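Local structure of putative oxidoreductase with NAD(P)-binding Rossmann-fold domain (Clostridium difficile, 3UUW) at residues V122-N125 and R126-C129; I172-A175 and L176-A179; K204-K208 and N209-N213; N289-E292 and C293-A296. The protein is a putative oxidoreductase of the Gfo/Idh/MocA family that probably binds NAD(P) in its Rossmann-fold domain and reduces or oxidises a substrate not yet identified. All blocks are in the same frame, centred on the assembly; numbering follows the deposited sequence. Where two conformers were deposited one is given.

Contact 1 of 4, residues V122-N125 and R126-C129; sequences VGFN and RRFC
Phe124 O accepts the amide of Arg127, and one residue on, Asn125 O accepts the amide of Phe128 at 2.8 Å between O and N; these i-to-i+3 bonds wind residues 125-128 into a short 3-10 turn. Just upstream, Gly123 and Phe124 are centres of successive inverse gamma turns, and Cys129 is the N-cap of helix 130-138. The turn thus carries the chain out of strand 120-122, an outermost strand of the parallel Rossmann sheet, and into the C-terminal domain. Asn125 and Arg126 lie alongside each other, amide and guanidinium planes 73° apart, with Asn125 OD1 3.5 Å from Arg126 NH1. Their firmer partners lie outside: Asn125 ND2 bonds to Lys267 O, and Arg126 NE pairs with Glu225. The extended Arg127 side chain runs back past Phe124, its CG 3.7 Å from Phe124 O and its NE 4.2 Å from Phe124 CB. The buried Arg127 guanidinium is gripped by two carboxylates, one of them that of Asp173 on helix 160-179. Phe128 presents its ring edge to the carbonyl oxygens of Phe124 and Asn125, and its ring meets His275.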
ATOM      1  N   VAL A 122     -16.469  20.310  24.995  1.00 14.27           N
ATOM      2  CA  VAL A 122     -15.033  20.213  24.749  1.00 14.12           C
ATOM      3  C   VAL A 122     -14.813  19.569  23.387  1.00 13.38           C
ATOM      4  O   VAL A 122     -15.482  18.589  23.012  1.00 14.67           O
ATOM      5  CB  VAL A 122     -14.311  19.434  25.866  1.00 15.46           C
ATOM      6  CG1 VAL A 122     -12.854  19.215  25.519  1.00 16.28           C
ATOM      7  CG2 VAL A 122     -14.477  20.203  27.222  1.00 17.57           C
ATOM      8  N   GLY A 123     -13.849  20.129  22.650  1.00 14.94           N
ATOM      9  CA  GLY A 123     -13.601  19.768  21.265  1.00 14.84           C
ATOM     10  C   GLY A 123     -12.843  18.492  21.006  1.00 14.75           C
ATOM     11  O   GLY A 123     -11.699  18.505  20.456  1.00 17.38           O
ATOM     12  N   PHE A 124     -13.454  17.374  21.371  1.00 15.75           N
ATOM     13  CA  PHE A 124     -12.856  16.072  21.069  1.00 14.81           C
ATOM     14  C   PHE A 124     -13.290  15.694  19.666  1.00 14.68           C
ATOM     15  O   PHE A 124     -14.192  14.877  19.463  1.00 14.72           O
ATOM     16  CB  PHE A 124     -13.228  15.015  22.127  1.00 14.78           C
ATOM     17  CG  PHE A 124     -12.561  15.238  23.454  1.00 15.13           C
ATOM     18  CD1 PHE A 124     -11.178  15.123  23.576  1.00 16.81           C
ATOM     19  CD2 PHE A 124     -13.300  15.530  24.583  1.00 17.72           C
ATOM     20  CE1 PHE A 124     -10.574  15.339  24.768  1.00 17.80           C
ATOM     21  CE2 PHE A 124     -12.680  15.739  25.781  1.00 18.86           C
ATOM     22  CZ  PHE A 124     -11.319  15.634  25.873  1.00 19.58           C
ATOM     23  N   ASN A 125     -12.633  16.308  18.678  1.00 14.58           N
ATOM     24  CA  ASN A 125     -13.020  16.128  17.282  1.00 15.18           C
ATOM     25  C   ASN A 125     -13.030  14.683  16.789  1.00 14.89           C
ATOM     26  O   ASN A 125     -13.819  14.329  15.908  1.00 16.19           O
ATOM     27  CB  ASN A 125     -12.165  16.999  16.353  1.00 15.42           C
ATOM     28  CG  ASN A 125     -10.707  16.711  16.499  1.00 17.36           C
ATOM     29  OD1 ASN A 125     -10.116  17.033  17.535  1.00 17.41           O
ATOM     30  ND2 ASN A 125     -10.115  16.049  15.497  1.00 17.55           N
ATOM     31  N   ARG A 126     -12.170  13.840  17.360  1.00 14.70           N
ATOM     32  CA  ARG A 126     -12.072  12.459  16.909  1.00 15.14           C
ATOM     33  C   ARG A 126     -13.386  11.684  17.085  1.00 15.50           C
ATOM     34  O   ARG A 126     -13.663  10.776  16.316  1.00 15.45           O
ATOM     35  CB  ARG A 126     -10.870  11.777  17.565  1.00 13.84           C
ATOM     36  CG  ARG A 126      -9.578  12.267  17.024  1.00 16.06           C
ATOM     37  CD  ARG A 126      -8.429  11.965  17.938  1.00 17.73           C
ATOM     38  NE  ARG A 126      -7.189  12.375  17.309  1.00 17.77           N
ATOM     39  CZ  ARG A 126      -6.811  13.632  17.148  1.00 20.16           C
ATOM     40  NH1 ARG A 126      -7.542  14.638  17.620  1.00 23.12           N
ATOM     41  NH2 ARG A 126      -5.665  13.893  16.517  1.00 23.67           N
ATOM     42  N   ARG A 127     -14.215  12.074  18.063  1.00 15.33           N
ATOM     43  CA  ARG A 127     -15.533  11.451  18.236  1.00 15.24           C
ATOM     44  C   ARG A 127     -16.475  11.717  17.053  1.00 15.55           C
ATOM     45  O   ARG A 127     -17.526  11.066  16.914  1.00 15.63           O
ATOM     46  CB  ARG A 127     -16.180  11.912  19.529  1.00 16.06           C
ATOM     47  CG  ARG A 127     -15.397  11.634  20.779  1.00 17.62           C
ATOM     48  CD  ARG A 127     -16.331  11.750  21.963  1.00 19.00           C
ATOM     49  NE  ARG A 127     -15.661  11.808  23.252  1.00 20.74           N
ATOM     50  CZ  ARG A 127     -16.295  11.748  24.424  1.00 23.38           C
ATOM     51  NH1 ARG A 127     -17.604  11.531  24.478  1.00 22.15           N
ATOM     52  NH2 ARG A 127     -15.610  11.850  25.554  1.00 24.49           N
ATOM     53  N   PHE A 128     -16.106  12.686  16.209  1.00 13.71           N
ATOM     54  CA  PHE A 128     -16.874  13.059  15.030  1.00 14.89           C
ATOM     55  C   PHE A 128     -16.129  12.791  13.723  1.00 15.67           C
ATOM     56  O   PHE A 128     -16.609  13.144  12.636  1.00 15.90           O
ATOM     57  CB  PHE A 128     -17.281  14.541  15.112  1.00 16.25           C
ATOM     58  CG  PHE A 128     -18.318  14.815  16.146  1.00 15.68           C
ATOM     59  CD1 PHE A 128     -17.972  14.903  17.479  1.00 15.94           C
ATOM     60  CD2 PHE A 128     -19.649  14.941  15.801  1.00 17.73           C
ATOM     61  CE1 PHE A 128     -18.917  15.134  18.436  1.00 17.10           C
ATOM     62  CE2 PHE A 128     -20.601  15.174  16.764  1.00 20.74           C
ATOM     63  CZ  PHE A 128     -20.230  15.268  18.080  1.00 18.43           C
ATOM     64  N   CYS A 129     -14.943  12.189  13.829  1.00 14.57           N
ATOM     65  CA  CYS A 129     -14.167  11.808  12.660  1.00 14.95           C
ATOM     66  C   CYS A 129     -15.015  10.787  11.881  1.00 15.54           C
ATOM     67  O   CYS A 129     -15.351   9.739  12.394  1.00 14.48           O
ATOM     68  CB  CYS A 129     -12.816  11.245  13.098  1.00 14.64           C
ATOM     69  SG  CYS A 129     -11.895  10.411  11.791  1.00 15.89           S
TER

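Contact 2 of 4, residues I172-A175 and L176-A179; sequences IDTA and LWLA
Thr174 packs its methyl between two residues of the next turn: CG2 lies 4.1 Å from Leu178 CD1 and 4.2 Å from Trp177 CE3. Leu178 runs beside the threonine, pointing the same way, whereas the indole slants across it and turns a ring edge to Thr174 O. The threonine rotamer (chi1 -57°) sends OG1 back to His170 O and leaves the methyl for these neighbours. Backbone bonds hold the turns together, among them Leu178 N to Thr174 O at 2.9 Å and Ala179 N to Ala175 O at 2.8 Å; Leu176 N donates likewise to Ile172 O.

This is the last part of helix 160-179, which lies against the large mixed sheet of the C-terminal domain. The tight side faces that sheet: the small side chain of Ala175 reaches Ile147 and Ile212, Leu178 rests on Ile145 and Ile147, and Ala179 touches Ile212. The CD1 branch of Leu176 packs alongside Ile172, 4.1 Å from its CG2, although Leu176 as a whole is partly exposed; Ile172 also meets helix 295-305.

Packing is looser at Trp177, likewise partly exposed. Trp177 CG stands trans to its own amide nitrogen (chi1 169°), which carries the indole past Thr174 to where Lys136 makes a cation-pi contact and NE1 donates to a bound glycerol, probably from the crystallisation liquor. Asp173, by contrast, is buried, touched by Ala296 of helix 295-305.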
ATOM      1  N   ILE A 172      -6.416   8.833  24.701  1.00 15.27           N
ATOM      2  CA  ILE A 172      -7.211   8.329  25.837  1.00 15.89           C
ATOM      3  C   ILE A 172      -8.691   8.588  25.602  1.00 15.39           C
ATOM      4  O   ILE A 172      -9.506   7.698  25.792  1.00 14.98           O
ATOM      5  CB  ILE A 172      -6.745   8.942  27.155  1.00 16.45           C
ATOM      6  CG1 ILE A 172      -5.302   8.525  27.447  1.00 16.91           C
ATOM      7  CG2 ILE A 172      -7.668   8.545  28.348  1.00 17.41           C
ATOM      8  CD1 ILE A 172      -5.045   6.997  27.410  1.00 16.54           C
ATOM      9  N   ASP A 173      -9.058   9.793  25.176  1.00 15.89           N
ATOM     10  CA  ASP A 173     -10.479  10.045  24.951  1.00 15.48           C
ATOM     11  C   ASP A 173     -11.062   9.132  23.867  1.00 15.35           C
ATOM     12  O   ASP A 173     -12.173   8.620  24.003  1.00 15.72           O
ATOM     13  CB  ASP A 173     -10.760  11.491  24.557  1.00 15.43           C
ATOM     14  CG  ASP A 173     -12.252  11.778  24.520  1.00 18.26           C
ATOM     15  OD1 ASP A 173     -12.853  11.900  25.617  1.00 19.36           O
ATOM     16  OD2 ASP A 173     -12.820  11.836  23.407  1.00 18.46           O
ATOM     17  N   THR A 174     -10.325   8.948  22.780  1.00 15.57           N
ATOM     18  CA  THR A 174     -10.807   8.078  21.700  1.00 15.21           C
ATOM     19  C   THR A 174     -10.970   6.641  22.219  1.00 15.45           C
ATOM     20  O   THR A 174     -11.955   5.959  21.913  1.00 15.87           O
ATOM     21  CB  THR A 174      -9.892   8.153  20.493  1.00 16.10           C
ATOM     22  OG1 THR A 174      -9.784   9.513  20.061  1.00 15.51           O
ATOM     23  CG2 THR A 174     -10.417   7.270  19.360  1.00 16.09           C
ATOM     24  N   ALA A 175     -10.011   6.197  23.032  1.00 16.07           N
ATOM     25  CA  ALA A 175     -10.062   4.884  23.655  1.00 16.33           C
ATOM     26  C   ALA A 175     -11.337   4.700  24.488  1.00 17.60           C
ATOM     27  O   ALA A 175     -12.016   3.686  24.360  1.00 18.70           O
ATOM     28  CB  ALA A 175      -8.821   4.650  24.519  1.00 17.55           C
ATOM     29  N   LEU A 176     -11.641   5.673  25.341  1.00 18.83           N
ATOM     30  CA  LEU A 176     -12.763   5.563  26.242  1.00 19.15           C
ATOM     31  C   LEU A 176     -14.080   5.610  25.452  1.00 19.34           C
ATOM     32  O   LEU A 176     -15.041   4.919  25.801  1.00 20.70           O
ATOM     33  CB  LEU A 176     -12.702   6.643  27.330  1.00 20.50           C
ATOM     34  CG  LEU A 176     -11.500   6.576  28.300  1.00 22.73           C
ATOM     35  CD1 LEU A 176     -11.599   7.698  29.295  1.00 23.02           C
ATOM     36  CD2 LEU A 176     -11.424   5.240  29.005  1.00 22.62           C
ATOM     37  N   TRP A 177     -14.108   6.405  24.376  1.00 19.06           N
ATOM     38  CA  TRP A 177     -15.287   6.515  23.513  1.00 18.61           C
ATOM     39  C   TRP A 177     -15.540   5.208  22.780  1.00 19.95           C
ATOM     40  O   TRP A 177     -16.688   4.785  22.634  1.00 21.18           O
ATOM     41  CB  TRP A 177     -15.093   7.694  22.553  1.00 19.37           C
ATOM     42  CG  TRP A 177     -16.056   7.819  21.439  1.00 17.08           C
ATOM     43  CD1 TRP A 177     -17.368   8.203  21.503  1.00 19.33           C
ATOM     44  CD2 TRP A 177     -15.748   7.673  20.063  1.00 15.43           C
ATOM     45  NE1 TRP A 177     -17.900   8.269  20.243  1.00 18.68           N
ATOM     46  CE2 TRP A 177     -16.924   7.955  19.338  1.00 16.64           C
ATOM     47  CE3 TRP A 177     -14.589   7.340  19.372  1.00 17.12           C
ATOM     48  CZ2 TRP A 177     -16.974   7.889  17.952  1.00 17.21           C
ATOM     49  CZ3 TRP A 177     -14.642   7.266  17.994  1.00 18.15           C
ATOM     50  CH2 TRP A 177     -15.836   7.545  17.305  1.00 16.41           C
ATOM     51  N   LEU A 178     -14.462   4.550  22.352  1.00 19.46           N
ATOM     52  CA  LEU A 178     -14.567   3.229  21.711  1.00 20.72           C
ATOM     53  C   LEU A 178     -14.866   2.110  22.702  1.00 22.67           C
ATOM     54  O   LEU A 178     -15.567   1.146  22.355  1.00 26.75           O
ATOM     55  CB  LEU A 178     -13.287   2.889  20.951  1.00 20.07           C
ATOM     56  CG  LEU A 178     -13.036   3.665  19.675  1.00 18.98           C
ATOM     57  CD1 LEU A 178     -11.596   3.398  19.174  1.00 19.10           C
ATOM     58  CD2 LEU A 178     -14.088   3.343  18.579  1.00 21.13           C
ATOM     59  N   ALA A 179     -14.335   2.204  23.910  1.00 28.05           N
ATOM     60  CA  ALA A 179     -14.566   1.162  24.904  1.00 29.53           C
ATOM     61  C   ALA A 179     -16.050   1.072  25.211  1.00 34.08           C
ATOM     62  O   ALA A 179     -16.595  -0.010  25.294  1.00 35.50           O
ATOM     63  CB  ALA A 179     -13.793   1.431  26.183  1.00 28.69           C
TER

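Contact 3 of 4, residues K204-K208 and N209-N213; sequences KLKGK and NFSIN
Leu205 and Ile212 form an antiparallel hydrogen-bonded pair. Its two backbone bonds are both 2.7 Å, Leu205 N to Ile212 O and Ile212 N to Leu205 O, the first almost straight (177° at H). Nearer the turn, Gly207 N donates to Phe210 O at 2.9 Å, closing the hairpin round Lys208 and Asn209. Weaker CA-H...O contacts flank the pair, Ser211 CA lying 3.1 Å from Leu205 O. Apolar side chains meet on one face, where Leu205 CB and Ile212 CB stand 4.3 Å apart. The other face is polar. There Lys204 and Asn213 lie side by side, and bends at chi3 and chi4 (-80° and -72°) fold the lysine back so that NZ bonds to Asn213 OD1, though the place of NZ is less sure; OD1 also meets a pentaethylene glycol. On this face too, Lys206 NZ and Ser211 OG both bind Asp189 of the second subunit, tying the hairpin to the assembly. In the mixed sheet strand 204-206 is flanked by strand 184-192 and strand 211-213 by strand 142-150, while the face bearing Leu205 and Ile212 packs against Ala175 and Ala179 of helix 160-179.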
ATOM      1  N   LYS A 204      -2.241   0.019  28.822  1.00 18.27           N
ATOM      2  CA  LYS A 204      -3.211  -0.990  28.495  1.00 18.73           C
ATOM      3  C   LYS A 204      -4.427  -0.682  29.365  1.00 19.93           C
ATOM      4  O   LYS A 204      -4.325  -0.643  30.627  1.00 19.46           O
ATOM      5  CB  LYS A 204      -2.678  -2.384  28.758  1.00 20.81           C
ATOM      6  CG  LYS A 204      -3.673  -3.472  28.387  1.00 24.07           C
ATOM      7  CD  LYS A 204      -3.106  -4.861  28.665  1.00 28.67           C
ATOM      8  CE  LYS A 204      -2.159  -5.315  27.583  1.00 34.62           C
ATOM      9  NZ  LYS A 204      -2.933  -5.638  26.332  1.00 34.98           N
ATOM     10  N   LEU A 205      -5.577  -0.489  28.712  1.00 19.47           N
ATOM     11  CA  LEU A 205      -6.838  -0.197  29.361  1.00 20.68           C
ATOM     12  C   LEU A 205      -7.729  -1.432  29.252  1.00 21.66           C
ATOM     13  O   LEU A 205      -8.187  -1.801  28.161  1.00 22.09           O
ATOM     14  CB  LEU A 205      -7.514   1.038  28.749  1.00 20.23           C
ATOM     15  CG  LEU A 205      -6.643   2.300  28.688  1.00 21.88           C
ATOM     16  CD1 LEU A 205      -7.428   3.404  27.986  1.00 25.59           C
ATOM     17  CD2 LEU A 205      -6.135   2.761  30.061  1.00 26.07           C
ATOM     18  N   LYS A 206      -7.965  -2.071  30.391  1.00 23.52           N
ATOM     19  CA  LYS A 206      -8.711  -3.318  30.428  1.00 24.51           C
ATOM     20  C   LYS A 206     -10.202  -3.166  30.716  1.00 27.40           C
ATOM     21  O   LYS A 206     -10.585  -2.617  31.749  1.00 27.91           O
ATOM     22  CB  LYS A 206      -8.092  -4.231  31.488  1.00 26.20           C
ATOM     23  CG  LYS A 206      -8.690  -5.634  31.534  1.00 30.55           C
ATOM     24  CD  LYS A 206      -8.035  -6.488  32.593  1.00 37.73           C
ATOM     25  CE  LYS A 206      -8.531  -7.932  32.512  1.00 40.81           C
ATOM     26  NZ  LYS A 206      -8.279  -8.519  31.150  1.00 45.18           N
ATOM     27  N   GLY A 207     -11.033  -3.713  29.829  1.00 28.26           N
ATOM     28  CA  GLY A 207     -12.504  -3.762  30.031  1.00 30.29           C
ATOM     29  C   GLY A 207     -12.934  -5.198  30.218  1.00 31.38           C
ATOM     30  O   GLY A 207     -12.124  -6.105  30.081  1.00 31.46           O
ATOM     31  N   LYS A 208     -14.212  -5.421  30.521  1.00 34.36           N
ATOM     32  CA  LYS A 208     -14.730  -6.783  30.679  1.00 36.58           C
ATOM     33  C   LYS A 208     -14.561  -7.625  29.427  1.00 36.11           C
ATOM     34  O   LYS A 208     -14.234  -8.808  29.504  1.00 37.89           O
ATOM     35  CB  LYS A 208     -16.234  -6.774  31.002  1.00 39.22           C
ATOM     36  CG  LYS A 208     -16.591  -6.620  32.465  1.00 44.44           C
ATOM     37  CD  LYS A 208     -18.104  -6.758  32.660  1.00 49.24           C
ATOM     38  CE  LYS A 208     -18.495  -6.898  34.126  1.00 50.62           C
ATOM     39  NZ  LYS A 208     -19.972  -7.122  34.274  1.00 53.79           N
ATOM     40  N   ASN A 209     -14.790  -6.998  28.275  1.00 34.48           N
ATOM     41  CA  ASN A 209     -14.855  -7.705  26.990  1.00 34.18           C
ATOM     42  C   ASN A 209     -13.583  -7.641  26.151  1.00 30.27           C
ATOM     43  O   ASN A 209     -13.332  -8.524  25.319  1.00 29.46           O
ATOM     44  CB  ASN A 209     -16.030  -7.140  26.181  1.00 34.96           C
ATOM     45  CG  ASN A 209     -17.361  -7.280  26.907  1.00 39.82           C
ATOM     46  OD1 ASN A 209     -17.693  -8.350  27.422  1.00 42.88           O
ATOM     47  ND2 ASN A 209     -18.133  -6.195  26.945  1.00 42.59           N
ATOM     48  N   PHE A 210     -12.800  -6.588  26.333  1.00 27.67           N
ATOM     49  CA  PHE A 210     -11.558  -6.427  25.586  1.00 24.15           C
ATOM     50  C   PHE A 210     -10.712  -5.319  26.205  1.00 22.24           C
ATOM     51  O   PHE A 210     -11.186  -4.564  27.065  1.00 23.04           O
ATOM     52  CB  PHE A 210     -11.832  -6.124  24.101  1.00 23.89           C
ATOM     53  CG  PHE A 210     -12.688  -4.896  23.859  1.00 21.43           C
ATOM     54  CD1 PHE A 210     -12.101  -3.643  23.719  1.00 24.85           C
ATOM     55  CD2 PHE A 210     -14.064  -5.003  23.744  1.00 24.21           C
ATOM     56  CE1 PHE A 210     -12.882  -2.503  23.473  1.00 27.47           C
ATOM     57  CE2 PHE A 210     -14.853  -3.862  23.502  1.00 27.79           C
ATOM     58  CZ  PHE A 210     -14.254  -2.625  23.370  1.00 26.90           C
ATOM     59  N   SER A 211      -9.472  -5.214  25.749  1.00 20.18           N
ATOM     60  CA  SER A 211      -8.564  -4.184  26.214  1.00 19.05           C
ATOM     61  C   SER A 211      -8.201  -3.233  25.084  1.00 18.37           C
ATOM     62  O   SER A 211      -8.296  -3.583  23.904  1.00 17.93           O
ATOM     63  CB  SER A 211      -7.265  -4.803  26.733  1.00 20.98           C
ATOM     64  OG  SER A 211      -7.532  -5.641  27.850  1.00 24.65           O
ATOM     65  N   ILE A 212      -7.796  -2.026  25.465  0.50 17.93           N
ATOM     66  CA  ILE A 212      -7.325  -1.046  24.514  0.50 16.90           C
ATOM     67  C   ILE A 212      -5.867  -0.780  24.823  0.50 16.94           C
ATOM     68  O   ILE A 212      -5.496  -0.589  25.985  0.50 17.03           O
ATOM     69  CB  ILE A 212      -8.075   0.296  24.585  0.50 17.46           C
ATOM     70  CG1 ILE A 212      -9.579   0.107  24.380  0.50 18.73           C
ATOM     71  CG2 ILE A 212      -7.512   1.253  23.534  0.50 17.09           C
ATOM     72  CD1 ILE A 212     -10.349  -0.212  25.658  0.50 19.41           C
ATOM     73  N   ASN A 213      -5.044  -0.809  23.789  1.00 15.57           N
ATOM     74  CA  ASN A 213      -3.636  -0.499  23.920  1.00 16.54           C
ATOM     75  C   ASN A 213      -3.371   0.824  23.272  1.00 16.66           C
ATOM     76  O   ASN A 213      -3.516   0.958  22.059  1.00 18.05           O
ATOM     77  CB  ASN A 213      -2.814  -1.597  23.268  1.00 17.35           C
ATOM     78  CG  ASN A 213      -3.137  -2.954  23.843  1.00 22.33           C
ATOM     79  OD1 ASN A 213      -2.801  -3.233  24.993  1.00 27.08           O
ATOM     80  ND2 ASN A 213      -3.836  -3.788  23.076  1.00 24.47           N
TER

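Contact 4 of 4, residues N289-E292 and C293-A296; sequences NGEE and CIKA
A turn leading into a helix start joins Glu291 and Glu292 to Ile294 and Lys295, where the loop after helix 269-281 enters helix 295-305. Ile294 is the N-cap residue. Gly290 O takes the amide of Cys293 at 2.9 Å, and Glu291 O takes two, from Ile294 N at 3.0 Å and, weakly, from Lys295 N. Gly290 has a positive phi (60°), readily adopted by a residue without a side chain, and Cys293 tucks SG within 3.8 Å of Asn289 CA. A water takes the place of a direct Ala296 N to Glu292 O bond, donating to the oxygen and accepting from the amide.

Two glutamates reach forward differently. Glu291 bends at chi2 and crosses Ile294 and Lys295 at about a right angle, bringing OE1 to 3.5 Å from Ile294 CD1 and OE2 to 3.4 Å from Lys295 CB; its OE1 is paired with Arg298 in the first turn of helix 295-305. Glu292 instead runs alongside Lys295, whose straight chain brings NZ to 3.1 Å from Glu292 OE2, on the syn side and 21° out of the carboxylate plane. Ile294 packs on helix 103-116.

The other oxygen, Glu292 OE1, pairs with Arg127, so each carboxylate oxygen has its own cationic partner. Such a doubly bridged group has its rotation fixed, and the two positive charges would be expected to stabilise its negative form.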
ATOM      1  N   ASN A 289     -20.771  16.172  27.121  1.00 17.64           N
ATOM      2  CA  ASN A 289     -21.204  17.067  28.184  1.00 17.43           C
ATOM      3  C   ASN A 289     -20.917  16.401  29.505  1.00 17.47           C
ATOM      4  O   ASN A 289     -20.767  15.177  29.569  1.00 18.89           O
ATOM      5  CB  ASN A 289     -22.700  17.375  28.085  1.00 18.15           C
ATOM      6  CG  ASN A 289     -23.557  16.265  28.605  1.00 23.39           C
ATOM      7  OD1 ASN A 289     -23.745  16.114  29.819  1.00 28.34           O
ATOM      8  ND2 ASN A 289     -24.122  15.486  27.692  1.00 22.77           N
ATOM      9  N   GLY A 290     -20.821  17.203  30.554  1.00 16.93           N
ATOM     10  CA  GLY A 290     -20.627  16.662  31.881  1.00 18.13           C
ATOM     11  C   GLY A 290     -19.361  15.849  31.988  1.00 17.49           C
ATOM     12  O   GLY A 290     -18.302  16.286  31.556  1.00 17.39           O
ATOM     13  N   GLU A 291     -19.448  14.667  32.592  1.00 18.45           N
ATOM     14  CA  GLU A 291     -18.262  13.840  32.809  1.00 19.39           C
ATOM     15  C   GLU A 291     -17.555  13.493  31.510  1.00 17.17           C
ATOM     16  O   GLU A 291     -16.341  13.290  31.496  1.00 18.19           O
ATOM     17  CB  GLU A 291     -18.627  12.566  33.578  1.00 20.24           C
ATOM     18  CG  GLU A 291     -17.460  11.611  33.890  1.00 21.78           C
ATOM     19  CD  GLU A 291     -16.332  12.231  34.726  1.00 22.92           C
ATOM     20  OE1 GLU A 291     -16.557  13.262  35.426  1.00 24.49           O
ATOM     21  OE2 GLU A 291     -15.221  11.644  34.710  1.00 25.27           O
ATOM     22  N   GLU A 292     -18.288  13.470  30.405  1.00 18.25           N
ATOM     23  CA  GLU A 292     -17.660  13.200  29.106  1.00 18.63           C
ATOM     24  C   GLU A 292     -16.586  14.238  28.764  1.00 17.69           C
ATOM     25  O   GLU A 292     -15.612  13.924  28.083  1.00 20.74           O
ATOM     26  CB  GLU A 292     -18.706  13.123  27.987  1.00 19.49           C
ATOM     27  CG  GLU A 292     -19.602  11.910  28.099  1.00 21.20           C
ATOM     28  CD  GLU A 292     -18.827  10.607  27.945  1.00 25.28           C
ATOM     29  OE1 GLU A 292     -17.884  10.572  27.141  1.00 23.11           O
ATOM     30  OE2 GLU A 292     -19.162   9.617  28.634  1.00 27.79           O
ATOM     31  N   CYS A 293     -16.742  15.465  29.257  1.00 16.37           N
ATOM     32  CA  CYS A 293     -15.780  16.537  28.988  1.00 16.64           C
ATOM     33  C   CYS A 293     -14.446  16.343  29.707  1.00 15.73           C
ATOM     34  O   CYS A 293     -13.444  16.919  29.297  1.00 18.72           O
ATOM     35  CB  CYS A 293     -16.333  17.912  29.444  1.00 16.65           C
ATOM     36  SG  CYS A 293     -17.720  18.522  28.465  1.00 24.67           S
ATOM     37  N   ILE A 294     -14.449  15.554  30.787  1.00 14.95           N
ATOM     38  CA  ILE A 294     -13.304  15.490  31.693  1.00 16.24           C
ATOM     39  C   ILE A 294     -12.855  14.086  32.053  1.00 16.00           C
ATOM     40  O   ILE A 294     -11.886  13.939  32.767  1.00 17.58           O
ATOM     41  CB  ILE A 294     -13.613  16.280  33.016  1.00 15.91           C
ATOM     42  CG1 ILE A 294     -14.950  15.832  33.641  1.00 16.48           C
ATOM     43  CG2 ILE A 294     -13.652  17.757  32.721  1.00 16.89           C
ATOM     44  CD1 ILE A 294     -15.243  16.473  35.028  1.00 17.49           C
ATOM     45  N   LYS A 295     -13.525  13.052  31.536  1.00 18.13           N
ATOM     46  CA  LYS A 295     -13.176  11.700  31.968  1.00 18.76           C
ATOM     47  C   LYS A 295     -11.782  11.267  31.513  1.00 18.33           C
ATOM     48  O   LYS A 295     -11.078  10.611  32.270  1.00 18.40           O
ATOM     49  CB  LYS A 295     -14.236  10.681  31.593  1.00 22.20           C
ATOM     50  CG  LYS A 295     -14.469  10.404  30.190  1.00 25.07           C
ATOM     51  CD  LYS A 295     -15.441   9.179  30.172  1.00 30.20           C
ATOM     52  CE  LYS A 295     -15.766   8.696  28.826  1.00 35.41           C
ATOM     53  NZ  LYS A 295     -16.812   7.621  28.937  1.00 35.90           N
ATOM     54  N   ALA A 296     -11.393  11.618  30.282  1.00 16.98           N
ATOM     55  CA  ALA A 296     -10.043  11.316  29.815  1.00 15.49           C
ATOM     56  C   ALA A 296      -9.016  12.095  30.667  1.00 16.99           C
ATOM     57  O   ALA A 296      -7.977  11.555  31.096  1.00 17.42           O
ATOM     58  CB  ALA A 296      -9.885  11.661  28.331  1.00 15.05           C
TER
HETATM   59  O   HOH W   1     -12.992  12.980  28.117  1.00 18.82           O

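Arg127 ties three contacts together: its NH2 is 2.8 Å from Asp173 OD1 of contact 2 and its NH1 2.8 Å from Glu292 OE1 of contact 4, so the turn between the domains is anchored to helix 160-179 and to the turn that leads into helix 295-305. These helices also pack directly, Ala296 CB lying 3.8 Å from Ile172 CG2. Contact 3 lies on the other side of helix 160-179, with Ile212 CG2 3.8 Å from Ala175 CB, and its nearest atoms stay about 12 Å from contact 1. Bound glycerol lies about 4 Å from the Phe128 side chain, and glycerol about 3 Å from that of Trp177, which may mark a pocket there.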